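Local structure of signal recognition particle 54 kDa protein (Aeropyrum pernix, 7EPK) at residues L116-V121 against E273-L278; G239-T244 against A264-I269; G124-L129 against G151-G156. The protein is the 54 kDa protein of the archaeal signal recognition particle, combining a helical bundle, a GTPase-family domain of the P-loop NTPase class and a signal-peptide-binding domain. All coordinates share one frame; numbering follows the deposited sequence.

Contact 1 (L116-V121 against E273-L278). With GDP (guanosine-5'-diphosphate), chain B.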
loop_
_atom_site.group_PDB
_atom_site.type_symbol
_atom_site.label_atom_id
_atom_site.label_comp_id
_atom_site.label_asym_id
_atom_site.label_seq_id
_atom_site.Cartn_x
_atom_site.Cartn_y
_atom_site.Cartn_z
ATOM N N LEU A 116 -17.467 11.882 1.846
ATOM C CA LEU A 116 -16.614 11.565 3.019
ATOM C C LEU A 116 -17.489 11.140 4.198
ATOM O O LEU A 116 -17.093 10.202 4.883
ATOM C CB LEU A 116 -15.754 12.781 3.373
ATOM C CG LEU A 116 -14.617 12.507 4.354
ATOM C CD1 LEU A 116 -13.613 11.526 3.768
ATOM C CD2 LEU A 116 -13.922 13.801 4.728
ATOM N N ALA A 117 -18.636 11.798 4.409
ATOM C CA ALA A 117 -19.613 11.465 5.477
ATOM C C ALA A 117 -20.125 10.031 5.279
ATOM O O ALA A 117 -19.984 9.192 6.212
ATOM C CB ALA A 117 -20.740 12.459 5.483
ATOM N N TYR A 118 -20.677 9.741 4.097
ATOM C CA TYR A 118 -21.153 8.381 3.743
ATOM C C TYR A 118 -20.093 7.360 4.138
ATOM O O TYR A 118 -20.379 6.433 4.915
ATOM C CB TYR A 118 -21.398 8.212 2.244
ATOM C CG TYR A 118 -21.712 6.787 1.854
ATOM C CD1 TYR A 118 -22.719 6.083 2.499
ATOM C CD2 TYR A 118 -21.018 6.142 0.842
ATOM C CE1 TYR A 118 -23.019 4.776 2.161
ATOM C CE2 TYR A 118 -21.315 4.836 0.485
ATOM C CZ TYR A 118 -22.314 4.147 1.152
ATOM O OH TYR A 118 -22.626 2.856 0.842
ATOM N N TYR A 119 -18.897 7.552 3.589
ATOM C CA TYR A 119 -17.770 6.601 3.674
ATOM C C TYR A 119 -17.593 6.169 5.128
ATOM O O TYR A 119 -17.433 4.956 5.402
ATOM C CB TYR A 119 -16.501 7.230 3.097
ATOM C CG TYR A 119 -15.292 6.355 3.263
ATOM C CD1 TYR A 119 -15.084 5.275 2.426
ATOM C CD2 TYR A 119 -14.414 6.563 4.300
ATOM C CE1 TYR A 119 -13.998 4.434 2.596
ATOM C CE2 TYR A 119 -13.326 5.729 4.489
ATOM C CZ TYR A 119 -13.116 4.662 3.635
ATOM O OH TYR A 119 -12.036 3.858 3.820
ATOM N N TYR A 120 -17.616 7.128 6.045
ATOM C CA TYR A 120 -17.350 6.852 7.480
ATOM C C TYR A 120 -18.607 6.272 8.141
ATOM O O TYR A 120 -18.451 5.469 9.106
ATOM C CB TYR A 120 -16.840 8.104 8.191
ATOM C CG TYR A 120 -15.380 8.388 7.952
ATOM C CD1 TYR A 120 -14.391 7.595 8.514
ATOM C CD2 TYR A 120 -14.988 9.458 7.169
ATOM C CE1 TYR A 120 -13.052 7.865 8.305
ATOM C CE2 TYR A 120 -13.653 9.744 6.956
ATOM C CZ TYR A 120 -12.681 8.944 7.521
ATOM O OH TYR A 120 -11.368 9.243 7.308
ATOM N N VAL A 121 -19.797 6.663 7.659
ATOM C CA VAL A 121 -21.088 6.124 8.186
ATOM C C VAL A 121 -21.069 4.602 7.973
ATOM O O VAL A 121 -21.146 3.874 8.999
ATOM C CB VAL A 121 -22.326 6.804 7.568
ATOM C CG1 VAL A 121 -23.611 6.106 7.990
ATOM C CG2 VAL A 121 -22.395 8.282 7.928
ATOM N N GLU A 273 -19.639 11.697 -9.347
ATOM C CA GLU A 273 -20.637 12.705 -8.917
ATOM C C GLU A 273 -21.515 12.139 -7.796
ATOM O O GLU A 273 -22.084 12.931 -7.024
ATOM C CB GLU A 273 -21.431 13.145 -10.145
ATOM C CG GLU A 273 -21.341 14.639 -10.386
ATOM C CD GLU A 273 -21.727 15.047 -11.788
ATOM O OE1 GLU A 273 -22.790 14.576 -12.247
ATOM O OE2 GLU A 273 -20.942 15.808 -12.426
ATOM N N THR A 274 -21.591 10.821 -7.669
ATOM C CA THR A 274 -22.449 10.152 -6.659
ATOM C C THR A 274 -21.684 10.103 -5.337
ATOM O O THR A 274 -20.438 10.033 -5.363
ATOM C CB THR A 274 -22.921 8.756 -7.098
ATOM O OG1 THR A 274 -22.115 7.754 -6.474
ATOM C CG2 THR A 274 -22.913 8.571 -8.602
ATOM N N LEU A 275 -22.441 10.134 -4.241
ATOM C CA LEU A 275 -21.986 9.925 -2.845
ATOM C C LEU A 275 -20.997 8.755 -2.763
ATOM O O LEU A 275 -19.979 8.906 -2.060
ATOM C CB LEU A 275 -23.230 9.633 -2.009
ATOM C CG LEU A 275 -22.979 9.249 -0.555
ATOM C CD1 LEU A 275 -23.259 10.442 0.346
ATOM C CD2 LEU A 275 -23.829 8.038 -0.166
ATOM N N GLY A 276 -21.326 7.630 -3.416
ATOM C CA GLY A 276 -20.556 6.368 -3.403
ATOM C C GLY A 276 -19.181 6.522 -4.034
ATOM O O GLY A 276 -18.226 5.933 -3.509
ATOM N N GLU A 277 -19.070 7.322 -5.095
ATOM C CA GLU A 277 -17.824 7.498 -5.892
ATOM C C GLU A 277 -16.729 8.176 -5.045
ATOM O O GLU A 277 -16.325 9.318 -5.370
ATOM C CB GLU A 277 -18.124 8.286 -7.176
ATOM C CG GLU A 277 -19.164 7.633 -8.090
ATOM C CD GLU A 277 -19.036 7.918 -9.584
ATOM O OE1 GLU A 277 -19.904 8.623 -10.150
ATOM O OE2 GLU A 277 -18.077 7.411 -10.192
ATOM N N LEU A 278 -16.206 7.480 -4.029
ATOM C CA LEU A 278 -15.037 7.954 -3.238
ATOM C C LEU A 278 -14.322 6.796 -2.520
ATOM O O LEU A 278 -14.874 6.252 -1.530
ATOM C CB LEU A 278 -15.513 8.986 -2.216
ATOM C CG LEU A 278 -14.388 9.629 -1.412
ATOM C CD1 LEU A 278 -14.116 11.032 -1.937
ATOM C CD2 LEU A 278 -14.723 9.631 0.072
HETATM P PB GDP B . -17.370 23.431 -3.885
HETATM O O1B GDP B . -17.649 24.850 -4.330
HETATM O O2B GDP B . -15.888 23.223 -3.640
HETATM O O3B GDP B . -18.230 22.926 -2.737
HETATM O O3A GDP B . -17.740 22.428 -5.087
HETATM P PA GDP B . -19.112 21.559 -5.194
HETATM O O1A GDP B . -20.241 22.580 -5.191
HETATM O O2A GDP B . -19.093 20.340 -4.302
HETATM O "O5'" GDP B . -19.085 20.909 -6.657
HETATM C "C5'" GDP B . -18.693 21.655 -7.825
HETATM C "C4'" GDP B . -18.849 20.731 -9.020
HETATM O "O4'" GDP B . -17.885 19.674 -8.914
HETATM C "C3'" GDP B . -20.218 20.057 -9.022
HETATM O "O3'" GDP B . -20.772 20.127 -10.332
HETATM C "C2'" GDP B . -19.966 18.625 -8.574
HETATM O "O2'" GDP B . -20.945 17.736 -9.130
HETATM C "C1'" GDP B . -18.530 18.390 -9.072
HETATM N N9 GDP B . -17.685 17.293 -8.461
HETATM C C8 GDP B . -17.237 17.194 -7.194
HETATM N N7 GDP B . -16.470 16.084 -7.011
HETATM C C5 GDP B . -16.397 15.468 -8.190
HETATM C C6 GDP B . -15.749 14.257 -8.698
HETATM O O6 GDP B . -15.083 13.535 -7.936
HETATM N N1 GDP B . -15.919 13.935 -9.986
HETATM C C2 GDP B . -16.657 14.691 -10.824
HETATM N N2 GDP B . -16.773 14.306 -12.119
HETATM N N3 GDP B . -17.284 15.827 -10.422
HETATM C C4 GDP B . -17.190 16.253 -9.137
#
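Y118 and L275 form the heart of the contact between helix 109-122 and the loop that runs from strand 265-270 to strand 278-280. This is the GTPase domain of a P-loop NTPase fold: the helix begins with K109 and T110, which hydrogen-bond GDP, and the loop carries E273 of the same pocket. A chi1 of 173° turns the Y118 ring away from its own backbone nitrogen and out across L275. From the base outward, Y118 CB meets L275 CG and CD1. Beyond it, CG and both CD atoms lie beneath L275 CD2, which sits over one ring face, displaced toward the rim, in a CH-pi contact; this cluster of carbons is modelled too tightly for its exact spacings to be trusted. At the far half of the ring, Y118 CE1 and CE2 are each 4.1 Å from the same CD2, and CE2 also comes within 4.2 Å of G276 CA. The two side chains cross at about a right angle, and A150 of helix 139-150 touches both. Beside this pair, L278 CD2 approaches the helix backbone at L116 N, 4.0 Å off, with L116 CD1 and Y119 CB near it. The loop is held in shape from within: T274 OG1 receives weak bonds from the amides of G276 and E277, E277 is the centre of an inverse gamma turn, and E273 N donates to E277 OE1 (3.2 Å, 151°), reaching it from above the carboxylate plane. K115 NZ ties helix 109-122 to the loop by a hydrogen bond to E277 O. At the start of the loop, E273 CG lies 3.4 Å from O2' of the GDP ribose.

Contact 2 (G239-T244 against A264-I269)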
loop_
_atom_site.group_PDB
_atom_site.type_symbol
_atom_site.label_atom_id
_atom_site.label_comp_id
_atom_site.label_asym_id
_atom_site.label_seq_id
_atom_site.Cartn_x
_atom_site.Cartn_y
_atom_site.Cartn_z
ATOM N N GLY A 239 -3.121 18.724 6.653
ATOM C CA GLY A 239 -2.815 17.391 7.196
ATOM C C GLY A 239 -3.301 16.318 6.249
ATOM O O GLY A 239 -2.789 15.193 6.323
ATOM N N SER A 240 -4.246 16.651 5.369
ATOM C CA SER A 240 -4.796 15.717 4.361
ATOM C C SER A 240 -4.888 16.404 2.994
ATOM O O SER A 240 -4.970 17.661 2.962
ATOM C CB SER A 240 -6.127 15.198 4.812
ATOM O OG SER A 240 -5.934 14.186 5.786
ATOM N N ILE A 241 -4.861 15.617 1.910
ATOM C CA ILE A 241 -5.249 16.087 0.550
ATOM C C ILE A 241 -6.243 15.089 -0.018
ATOM O O ILE A 241 -6.032 13.875 0.099
ATOM C CB ILE A 241 -4.046 16.281 -0.392
ATOM C CG1 ILE A 241 -3.185 17.462 0.069
ATOM C CG2 ILE A 241 -4.510 16.446 -1.834
ATOM C CD1 ILE A 241 -1.876 17.614 -0.655
ATOM N N ILE A 242 -7.306 15.613 -0.604
ATOM C CA ILE A 242 -8.371 14.809 -1.247
ATOM C C ILE A 242 -8.427 15.328 -2.673
ATOM O O ILE A 242 -8.479 16.551 -2.830
ATOM C CB ILE A 242 -9.713 14.938 -0.503
ATOM C CG1 ILE A 242 -9.599 14.444 0.942
ATOM C CG2 ILE A 242 -10.788 14.200 -1.278
ATOM C CD1 ILE A 242 -10.847 14.595 1.786
ATOM N N VAL A 243 -8.346 14.441 -3.660
ATOM C CA VAL A 243 -8.266 14.860 -5.083
ATOM C C VAL A 243 -9.567 14.451 -5.777
ATOM O O VAL A 243 -9.857 13.230 -5.817
ATOM C CB VAL A 243 -7.009 14.294 -5.770
ATOM C CG1 VAL A 243 -6.922 14.732 -7.221
ATOM C CG2 VAL A 243 -5.746 14.711 -5.038
ATOM N N THR A 244 -10.292 15.451 -6.296
ATOM C CA THR A 244 -11.622 15.323 -6.945
ATOM C C THR A 244 -11.490 15.329 -8.476
ATOM O O THR A 244 -10.485 15.861 -8.977
ATOM C CB THR A 244 -12.533 16.475 -6.509
ATOM O OG1 THR A 244 -11.887 17.682 -6.915
ATOM C CG2 THR A 244 -12.801 16.477 -5.020
ATOM N N ALA A 264 1.971 16.392 2.960
ATOM C CA ALA A 264 0.654 15.819 3.331
ATOM C C ALA A 264 0.346 14.627 2.440
ATOM O O ALA A 264 0.757 14.633 1.282
ATOM C CB ALA A 264 -0.449 16.833 3.196
ATOM N N ARG A 265 -0.390 13.666 2.977
ATOM C CA ARG A 265 -0.738 12.423 2.266
ATOM C C ARG A 265 -2.034 12.698 1.508
ATOM O O ARG A 265 -2.881 13.501 1.969
ATOM C CB ARG A 265 -0.884 11.222 3.211
ATOM C CG ARG A 265 -0.324 11.431 4.612
ATOM C CD ARG A 265 -0.627 10.281 5.553
ATOM N NE ARG A 265 -0.606 10.736 6.937
ATOM C CZ ARG A 265 -0.816 9.964 7.997
ATOM N NH1 ARG A 265 -1.059 8.672 7.838
ATOM N NH2 ARG A 265 -0.772 10.488 9.213
ATOM N N ILE A 266 -2.170 12.042 0.375
ATOM C CA ILE A 266 -3.443 11.981 -0.374
ATOM C C ILE A 266 -4.249 10.844 0.246
ATOM O O ILE A 266 -3.845 9.676 0.075
ATOM C CB ILE A 266 -3.152 11.785 -1.864
ATOM C CG1 ILE A 266 -2.383 12.991 -2.406
ATOM C CG2 ILE A 266 -4.430 11.508 -2.638
ATOM C CD1 ILE A 266 -1.850 12.785 -3.802
ATOM N N LYS A 267 -5.328 11.172 0.956
ATOM C CA LYS A 267 -6.111 10.189 1.736
ATOM C C LYS A 267 -7.261 9.633 0.901
ATOM O O LYS A 267 -7.656 8.488 1.146
ATOM C CB LYS A 267 -6.606 10.843 3.019
ATOM C CG LYS A 267 -5.512 11.214 4.015
ATOM C CD LYS A 267 -5.862 10.886 5.460
ATOM C CE LYS A 267 -7.325 11.117 5.798
ATOM N NZ LYS A 267 -7.527 11.228 7.261
ATOM N N PHE A 268 -7.804 10.410 -0.031
ATOM C CA PHE A 268 -9.046 10.047 -0.762
ATOM C C PHE A 268 -9.021 10.622 -2.173
ATOM O O PHE A 268 -8.523 11.756 -2.367
ATOM C CB PHE A 268 -10.290 10.551 -0.024
ATOM C CG PHE A 268 -10.586 9.802 1.247
ATOM C CD1 PHE A 268 -11.244 8.582 1.212
ATOM C CD2 PHE A 268 -10.196 10.314 2.474
ATOM C CE1 PHE A 268 -11.488 7.879 2.381
ATOM C CE2 PHE A 268 -10.451 9.615 3.643
ATOM C CZ PHE A 268 -11.089 8.396 3.596
ATOM N N ILE A 269 -9.555 9.834 -3.108
ATOM C CA ILE A 269 -9.669 10.170 -4.555
ATOM C C ILE A 269 -11.153 10.385 -4.839
ATOM O O ILE A 269 -11.975 9.536 -4.405
ATOM C CB ILE A 269 -9.034 9.058 -5.432
ATOM C CG1 ILE A 269 -7.691 9.467 -6.046
ATOM C CG2 ILE A 269 -9.984 8.577 -6.529
ATOM C CD1 ILE A 269 -6.922 10.502 -5.271
#
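The F268 ring meets I242 CD1 at a slant, and Y119 of helix 109-122 pairs with it edge-to-face; L116 and Y120 of that helix also touch it. F268 and I242 lie side by side and point the same way, I242 CG2 sitting 3.9 Å from F268 CB. The other side of the strand pair is aliphatic. I241 crosses I266 at a slant, CG2 to CG1 at 4.1 Å; I241 CD1 rests near A264 CB, and I269 CD1 swings in to 3.8 Å from V243 CB. Helix 255-262 covers I241, V243 and I266 there, completing a beta-alpha-beta crossover between parallel strands 240-244 and 265-270 of the central sheet. Three backbone bonds join the strands, whose short segments cross at -46°. I241 is gripped twice: its N donates to R265 O in the carbonyl plane, and its O receives K267 N at 2.9 Å, nearly in line with the C=O bond. V243 N bonds to F268 O (3.0 Å, 160°) where a regular register would use K267 O: I241 faces I266 but V243 faces I269, one extra residue on 265-269, consistent with a beta bulge at K267. The K267 side chain bends at chi2 and chi3, carrying CD to within 3.3 Å of S240 OG. Both polar ends converge on one carboxylate of strand 212-218, K267 NZ in a salt bridge with E212 OE1 and S240 OG hydrogen-bonded to E212 OE2.

Contact 3 (G124-L129 against G151-G156)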
loop_
_atom_site.group_PDB
_atom_site.type_symbol
_atom_site.label_atom_id
_atom_site.label_comp_id
_atom_site.label_asym_id
_atom_site.label_seq_id
_atom_site.Cartn_x
_atom_site.Cartn_y
_atom_site.Cartn_z
ATOM N N GLY A 124 -19.348 2.308 10.118
ATOM C CA GLY A 124 -19.995 2.219 11.442
ATOM C C GLY A 124 -19.639 3.381 12.351
ATOM O O GLY A 124 -19.667 3.211 13.584
ATOM N N TYR A 125 -19.317 4.534 11.779
ATOM C CA TYR A 125 -19.031 5.773 12.544
ATOM C C TYR A 125 -20.333 6.592 12.574
ATOM O O TYR A 125 -21.041 6.619 11.525
ATOM C CB TYR A 125 -17.828 6.499 11.920
ATOM C CG TYR A 125 -16.468 5.975 12.321
ATOM C CD1 TYR A 125 -16.020 6.111 13.627
ATOM C CD2 TYR A 125 -15.601 5.383 11.407
ATOM C CE1 TYR A 125 -14.771 5.665 14.025
ATOM C CE2 TYR A 125 -14.349 4.919 11.790
ATOM C CZ TYR A 125 -13.929 5.060 13.107
ATOM O OH TYR A 125 -12.699 4.635 13.543
ATOM N N LYS A 126 -20.641 7.222 13.722
ATOM C CA LYS A 126 -21.694 8.279 13.868
ATOM C C LYS A 126 -21.147 9.613 13.337
ATOM O O LYS A 126 -20.327 10.261 14.039
ATOM C CB LYS A 126 -22.154 8.413 15.327
ATOM C CG LYS A 126 -23.658 8.571 15.513
ATOM C CD LYS A 126 -24.414 7.320 15.117
ATOM C CE LYS A 126 -25.913 7.407 15.299
ATOM N NZ LYS A 126 -26.566 6.172 14.797
ATOM N N VAL A 127 -21.580 10.006 12.141
ATOM C CA VAL A 127 -21.032 11.171 11.386
ATOM C C VAL A 127 -22.034 12.328 11.407
ATOM O O VAL A 127 -23.209 12.087 11.038
ATOM C CB VAL A 127 -20.717 10.763 9.936
ATOM C CG1 VAL A 127 -20.219 11.931 9.093
ATOM C CG2 VAL A 127 -19.726 9.623 9.904
ATOM N N GLY A 128 -21.566 13.536 11.748
ATOM C CA GLY A 128 -22.264 14.813 11.472
ATOM C C GLY A 128 -21.505 15.663 10.459
ATOM O O GLY A 128 -20.260 15.584 10.468
ATOM N N LEU A 129 -22.226 16.379 9.575
ATOM C CA LEU A 129 -21.717 17.475 8.691
ATOM C C LEU A 129 -22.127 18.841 9.276
ATOM O O LEU A 129 -23.095 18.914 10.046
ATOM C CB LEU A 129 -22.260 17.299 7.268
ATOM C CG LEU A 129 -21.596 16.193 6.431
ATOM C CD1 LEU A 129 -22.472 15.741 5.278
ATOM C CD2 LEU A 129 -20.264 16.645 5.874
ATOM N N GLY A 151 -26.825 9.504 5.287
ATOM C CA GLY A 151 -27.210 8.947 6.594
ATOM C C GLY A 151 -26.311 9.476 7.693
ATOM O O GLY A 151 -25.857 8.678 8.516
ATOM N N ALA A 152 -26.090 10.791 7.703
ATOM C CA ALA A 152 -25.272 11.521 8.701
ATOM C C ALA A 152 -26.080 12.704 9.229
ATOM O O ALA A 152 -26.801 13.324 8.414
ATOM C CB ALA A 152 -23.976 11.995 8.075
ATOM N N MET A 153 -25.920 13.021 10.519
ATOM C CA MET A 153 -26.554 14.199 11.162
ATOM C C MET A 153 -26.069 15.474 10.464
ATOM O O MET A 153 -25.113 15.409 9.680
ATOM C CB MET A 153 -26.233 14.270 12.654
ATOM C CG MET A 153 -26.695 13.052 13.434
ATOM S SD MET A 153 -26.119 13.060 15.161
ATOM C CE MET A 153 -26.374 11.329 15.557
ATOM N N PHE A 154 -26.745 16.592 10.704
ATOM C CA PHE A 154 -26.464 17.884 10.032
ATOM C C PHE A 154 -26.644 19.028 11.024
ATOM O O PHE A 154 -27.383 18.901 12.014
ATOM C CB PHE A 154 -27.366 18.085 8.815
ATOM C CG PHE A 154 -27.268 19.443 8.161
ATOM C CD1 PHE A 154 -26.342 19.689 7.160
ATOM C CD2 PHE A 154 -28.125 20.472 8.523
ATOM C CE1 PHE A 154 -26.265 20.939 6.561
ATOM C CE2 PHE A 154 -28.045 21.721 7.922
ATOM C CZ PHE A 154 -27.111 21.954 6.945
ATOM N N TYR A 155 -25.936 20.117 10.755
ATOM C CA TYR A 155 -26.138 21.423 11.403
ATOM C C TYR A 155 -25.507 22.492 10.521
ATOM O O TYR A 155 -24.377 22.289 10.073
ATOM C CB TYR A 155 -25.535 21.450 12.799
ATOM C CG TYR A 155 -25.697 22.791 13.456
ATOM C CD1 TYR A 155 -24.967 23.882 13.023
ATOM C CD2 TYR A 155 -26.621 22.986 14.472
ATOM C CE1 TYR A 155 -25.109 25.120 13.622
ATOM C CE2 TYR A 155 -26.778 24.223 15.075
ATOM C CZ TYR A 155 -26.013 25.291 14.648
ATOM O OH TYR A 155 -26.124 26.515 15.216
ATOM N N GLY A 156 -26.236 23.589 10.311
ATOM C CA GLY A 156 -25.790 24.752 9.534
ATOM C C GLY A 156 -26.572 26.007 9.874
ATOM O O GLY A 156 -27.605 25.918 10.517
#
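V127, L129 and M153 carry the two firmer backbone hydrogen bonds that join strand 127-131 to the weakly bonded edge strand at about 153-156. M153 is held through both its N and its O: its N donates to V127 O at 2.9 Å, within the carbonyl plane though bent, and its O accepts L129 N at 3.0 Å. That second bond is straight at hydrogen (167°), but the donor stands 39° out of the carbonyl plane. A third, from Y155 N to L129 O, is weak. Two CA-H...O contacts fill in the parallel ladder, G128 CA to M153 O at 3.4 Å and F154 CA to L129 O at 3.5 Å. Among the apolar contacts, V127 CG1 packs on A152 CB, 3.9 Å away. The thioether chain of M153 runs extended (chi2 173°), and its CE crosses the aliphatic part of K126 at a slant, 3.9 Å from CG. Strands 127-131 and 153-156 are the two strands of a beta-alpha-beta unit whose connecting helix 139-150 ends in a Schellman motif at G151. That helix packs on L129 and F154, while helix 109-122 lies against V127 and L129. Helix 162-175 touches M153 and Y155 from the other side of the sheet, and strand 180-184 continues the sheet beyond 127-131.

In the fold
All three contacts belong to the GTPase domain: contact 1 includes helix 109-122, which lies against the central sheet, and the other two touch it. Along the chain, contact 1 opens with that helix and closes last, at 273-278; contact 3 and then contact 2 fall between. Contacts 2 and 3 pair neighbouring parallel strands toward opposite ends of the sheet, their centres 21 Å apart and their nearest atoms about 9 Å. Contact 1 bridges them, its centre 14 Å from that of contact 2 and 12 Å from that of contact 3: L116 CD1 lies 3.7 Å from F268 CE2, and V121 CG2 3.6 Å from V127 CG2. The helix leading from the nucleotide site thus touches both halves of the sheet.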